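Aminotransferase, class III (PDB 3I4J) probably acts as a pyridoxal-phosphate-dependent transaminase of class III, moving amino groups between substrates. Local coordinates at residues C[251-263]-C[269-281]. The protein carries 1 engineered substitution. Sequence-based numbering, arbitrary orientation.
Sequences GVTPDIAVLGKGL and PLAGLLAAPQVYE
Leu259 N donates to Gly272 O in a short, nearly straight bond (2.7 Å, 166° at the hydrogen). The return bond is different: Gly272 N approaches Leu259 O at 3.0 Å from well above the carbonyl plane, 47° out of it. Next along the ladder, Ala257 O receives Leu274 N at 2.8 Å and also a CA-H...O contact from Leu273. Ala276 N, at the N-cap of helix 277-284, continues the pairing by donating to Asp255 O. Strands 256-259 and 271-275 thus form an antiparallel hairpin inside the large mixed sheet of this PLP-dependent transferase fold, with strand 227-231 beyond the first and strand 91-95 beyond the second. On one face, Ile256 CG2, anti to the backbone N, meets Leu273 CB at 4.1 Å; Ile256 also packs on Leu108 of helix 98-115. On the other, the CD1 methyls of Leu259 and Leu274 meet at 4.1 Å. Leu263 CD2 touches Leu270 CG, with Tyr77 of helix 72-84 covering both leucines. A water lies 2.7 Å from both Lys261 O and Leu270 O. The Lys261 side chain leaves the hairpin, NZ bonding Ala38 O, with a sulfate about 5 Å from the side chain; Lys261 probably corresponds to the cofactor-binding lysine of class III relatives.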
loop_
_atom_site.group_PDB
_atom_site.type_symbol
_atom_site.label_atom_id
_atom_site.label_comp_id
_atom_site.label_asym_id
_atom_site.label_seq_id
_atom_site.Cartn_x
_atom_site.Cartn_y
_atom_site.Cartn_z
ATOM N N GLY C 251 -21.953 -11.906 19.349
ATOM C CA GLY C 251 -22.246 -10.882 18.362
ATOM C C GLY C 251 -21.726 -9.493 18.677
ATOM O O GLY C 251 -22.203 -8.511 18.111
ATOM N N VAL C 252 -20.744 -9.400 19.568
ATOM C CA VAL C 252 -20.174 -8.103 19.933
ATOM C C VAL C 252 -19.649 -7.379 18.698
ATOM O O VAL C 252 -19.100 -8.001 17.788
ATOM C CB VAL C 252 -19.015 -8.262 20.956
ATOM C CG1 VAL C 252 -18.219 -6.962 21.064
ATOM C CG2 VAL C 252 -19.583 -8.627 22.331
ATOM N N THR C 253 -19.842 -6.066 18.672
ATOM C CA THR C 253 -19.380 -5.242 17.563
ATOM C C THR C 253 -18.481 -4.142 18.109
ATOM O O THR C 253 -18.700 -3.632 19.210
ATOM C CB THR C 253 -20.564 -4.598 16.800
ATOM O OG1 THR C 253 -21.370 -3.835 17.710
ATOM C CG2 THR C 253 -21.411 -5.676 16.134
ATOM N N PRO C 254 -17.438 -3.772 17.351
ATOM C CA PRO C 254 -16.509 -2.727 17.773
ATOM C C PRO C 254 -16.981 -1.371 17.264
ATOM O O PRO C 254 -18.013 -1.279 16.595
ATOM C CB PRO C 254 -15.209 -3.158 17.111
ATOM C CG PRO C 254 -15.697 -3.641 15.768
ATOM C CD PRO C 254 -16.989 -4.400 16.093
ATOM N N ASP C 255 -16.231 -0.324 17.595
ATOM C CA ASP C 255 -16.545 1.016 17.124
ATOM C C ASP C 255 -15.832 1.195 15.781
ATOM O O ASP C 255 -16.289 1.934 14.915
ATOM C CB ASP C 255 -16.077 2.055 18.141
ATOM C CG ASP C 255 -16.794 1.917 19.470
ATOM O OD1 ASP C 255 -18.046 1.882 19.457
ATOM O OD2 ASP C 255 -16.120 1.841 20.519
ATOM N N ILE C 256 -14.713 0.494 15.620
ATOM C CA ILE C 256 -13.942 0.514 14.374
ATOM C C ILE C 256 -13.411 -0.897 14.117
ATOM O O ILE C 256 -12.803 -1.496 14.998
ATOM C CB ILE C 256 -12.716 1.451 14.447
ATOM C CG1 ILE C 256 -13.156 2.902 14.625
ATOM C CG2 ILE C 256 -11.896 1.317 13.161
ATOM C CD1 ILE C 256 -11.994 3.865 14.883
ATOM N N ALA C 257 -13.666 -1.429 12.921
ATOM C CA ALA C 257 -13.174 -2.751 12.552
ATOM C C ALA C 257 -12.139 -2.555 11.447
ATOM O O ALA C 257 -12.432 -1.931 10.426
ATOM C CB ALA C 257 -14.316 -3.631 12.052
ATOM N N VAL C 258 -10.931 -3.066 11.664
ATOM C CA VAL C 258 -9.854 -2.939 10.681
ATOM C C VAL C 258 -9.755 -4.206 9.841
ATOM O O VAL C 258 -9.638 -5.308 10.379
ATOM C CB VAL C 258 -8.501 -2.688 11.375
ATOM C CG1 VAL C 258 -7.434 -2.331 10.329
ATOM C CG2 VAL C 258 -8.646 -1.571 12.393
ATOM N N LEU C 259 -9.780 -4.036 8.518
ATOM C CA LEU C 259 -9.732 -5.154 7.585
ATOM C C LEU C 259 -8.521 -5.081 6.657
ATOM O O LEU C 259 -7.974 -4.008 6.418
ATOM C CB LEU C 259 -11.010 -5.173 6.745
ATOM C CG LEU C 259 -12.307 -5.110 7.557
ATOM C CD1 LEU C 259 -13.506 -4.904 6.631
ATOM C CD2 LEU C 259 -12.443 -6.389 8.361
ATOM N N GLY C 260 -8.115 -6.236 6.137
ATOM C CA GLY C 260 -6.975 -6.288 5.237
ATOM C C GLY C 260 -6.731 -7.693 4.721
ATOM O O GLY C 260 -7.572 -8.573 4.899
ATOM N N LYS C 261 -5.580 -7.906 4.088
ATOM C CA LYS C 261 -5.207 -9.214 3.549
ATOM C C LYS C 261 -6.315 -9.977 2.832
ATOM O O LYS C 261 -6.390 -9.978 1.601
ATOM C CB LYS C 261 -4.637 -10.108 4.660
ATOM C CG LYS C 261 -3.277 -9.675 5.167
ATOM C CD LYS C 261 -2.650 -10.743 6.049
ATOM C CE LYS C 261 -1.251 -10.336 6.479
ATOM N NZ LYS C 261 -0.533 -11.437 7.175
ATOM N N GLY C 262 -7.169 -10.641 3.603
ATOM C CA GLY C 262 -8.241 -11.421 3.016
ATOM C C GLY C 262 -9.377 -10.651 2.371
ATOM O O GLY C 262 -10.253 -11.260 1.757
ATOM N N LEU C 263 -9.374 -9.326 2.499
ATOM C CA LEU C 263 -10.437 -8.509 1.928
ATOM C C LEU C 263 -10.577 -8.773 0.426
ATOM O O LEU C 263 -11.681 -9.021 -0.062
ATOM C CB LEU C 263 -10.167 -7.023 2.199
ATOM C CG LEU C 263 -11.379 -6.087 2.190
ATOM C CD1 LEU C 263 -12.463 -6.639 3.113
ATOM C CD2 LEU C 263 -10.965 -4.690 2.645
ATOM N N PRO C 269 -4.374 -5.309 -3.936
ATOM C CA PRO C 269 -3.957 -4.735 -2.652
ATOM C C PRO C 269 -5.113 -3.888 -2.123
ATOM O O PRO C 269 -5.292 -2.739 -2.535
ATOM C CB PRO C 269 -2.744 -3.878 -3.024
ATOM C CG PRO C 269 -2.281 -4.468 -4.341
ATOM C CD PRO C 269 -3.570 -4.757 -5.038
ATOM N N LEU C 270 -5.894 -4.470 -1.223
ATOM C CA LEU C 270 -7.048 -3.800 -0.648
ATOM C C LEU C 270 -7.144 -4.076 0.855
ATOM O O LEU C 270 -6.905 -5.197 1.315
ATOM C CB LEU C 270 -8.322 -4.298 -1.342
ATOM C CG LEU C 270 -9.649 -3.671 -0.905
ATOM C CD1 LEU C 270 -9.704 -2.233 -1.368
ATOM C CD2 LEU C 270 -10.809 -4.455 -1.502
ATOM N N ALA C 271 -7.490 -3.034 1.599
ATOM C CA ALA C 271 -7.647 -3.089 3.048
ATOM C C ALA C 271 -8.542 -1.913 3.412
ATOM O O ALA C 271 -8.983 -1.165 2.539
ATOM C CB ALA C 271 -6.288 -2.947 3.736
ATOM N N GLY C 272 -8.807 -1.733 4.698
ATOM C CA GLY C 272 -9.647 -0.620 5.084
ATOM C C GLY C 272 -10.220 -0.799 6.465
ATOM O O GLY C 272 -9.838 -1.713 7.191
ATOM N N LEU C 273 -11.128 0.091 6.835
ATOM C CA LEU C 273 -11.768 0.006 8.135
ATOM C C LEU C 273 -13.235 0.365 8.003
ATOM O O LEU C 273 -13.649 1.016 7.040
ATOM C CB LEU C 273 -11.075 0.936 9.143
ATOM C CG LEU C 273 -10.990 2.442 8.885
ATOM C CD1 LEU C 273 -12.340 3.098 9.159
ATOM C CD2 LEU C 273 -9.930 3.049 9.791
ATOM N N LEU C 274 -14.023 -0.105 8.961
ATOM C CA LEU C 274 -15.452 0.186 9.001
ATOM C C LEU C 274 -15.639 0.916 10.314
ATOM O O LEU C 274 -15.278 0.395 11.372
ATOM C CB LEU C 274 -16.279 -1.104 8.985
ATOM C CG LEU C 274 -16.406 -1.825 7.639
ATOM C CD1 LEU C 274 -16.998 -3.218 7.856
ATOM C CD2 LEU C 274 -17.283 -0.999 6.693
ATOM N N ALA C 275 -16.166 2.135 10.242
ATOM C CA ALA C 275 -16.378 2.950 11.432
ATOM C C ALA C 275 -17.854 3.153 11.737
ATOM O O ALA C 275 -18.673 3.314 10.833
ATOM C CB ALA C 275 -15.693 4.300 11.263
ATOM N N ALA C 276 -18.187 3.151 13.023
ATOM C CA ALA C 276 -19.565 3.350 13.451
ATOM C C ALA C 276 -20.017 4.735 12.987
ATOM O O ALA C 276 -19.220 5.671 12.959
ATOM C CB ALA C 276 -19.650 3.252 14.971
ATOM N N PRO C 277 -21.305 4.881 12.621
ATOM C CA PRO C 277 -21.862 6.162 12.156
ATOM C C PRO C 277 -21.489 7.338 13.057
ATOM O O PRO C 277 -21.131 8.412 12.578
ATOM C CB PRO C 277 -23.368 5.906 12.157
ATOM C CG PRO C 277 -23.463 4.468 11.844
ATOM C CD PRO C 277 -22.356 3.850 12.681
ATOM N N GLN C 278 -21.583 7.124 14.364
ATOM C CA GLN C 278 -21.257 8.145 15.360
ATOM C C GLN C 278 -19.837 8.680 15.176
ATOM O O GLN C 278 -19.599 9.885 15.241
ATOM C CB GLN C 278 -21.402 7.546 16.763
ATOM C CG GLN C 278 -20.723 8.321 17.879
ATOM C CD GLN C 278 -21.486 9.558 18.294
ATOM O OE1 GLN C 278 -21.652 10.495 17.510
ATOM N NE2 GLN C 278 -21.961 9.568 19.536
ATOM N N VAL C 279 -18.893 7.774 14.960
ATOM C CA VAL C 279 -17.503 8.162 14.776
ATOM C C VAL C 279 -17.324 8.916 13.456
ATOM O O VAL C 279 -16.669 9.957 13.411
ATOM C CB VAL C 279 -16.587 6.927 14.801
ATOM C CG1 VAL C 279 -15.146 7.339 14.536
ATOM C CG2 VAL C 279 -16.706 6.232 16.160
ATOM N N TYR C 280 -17.915 8.391 12.388
ATOM C CA TYR C 280 -17.830 9.026 11.071
ATOM C C TYR C 280 -18.410 10.442 11.105
ATOM O O TYR C 280 -17.774 11.398 10.659
ATOM C CB TYR C 280 -18.594 8.195 10.034
ATOM C CG TYR C 280 -18.706 8.848 8.672
ATOM C CD1 TYR C 280 -17.573 9.080 7.891
ATOM C CD2 TYR C 280 -19.948 9.229 8.159
ATOM C CE1 TYR C 280 -17.669 9.676 6.633
ATOM C CE2 TYR C 280 -20.057 9.829 6.903
ATOM C CZ TYR C 280 -18.913 10.049 6.148
ATOM O OH TYR C 280 -19.016 10.651 4.915
ATOM N N GLU C 281 -19.622 10.570 11.638
ATOM C CA GLU C 281 -20.291 11.869 11.714
ATOM C C GLU C 281 -19.512 12.893 12.540
ATOM O O GLU C 281 -19.532 14.088 12.238
ATOM C CB GLU C 281 -21.694 11.698 12.297
ATOM C CG GLU C 281 -22.627 10.863 11.439
ATOM C CD GLU C 281 -23.923 10.527 12.155
ATOM O OE1 GLU C 281 -24.501 11.437 12.790
ATOM O OE2 GLU C 281 -24.368 9.361 12.077
HETATM O O HOH W 1 -6.774 -7.650 0.246
#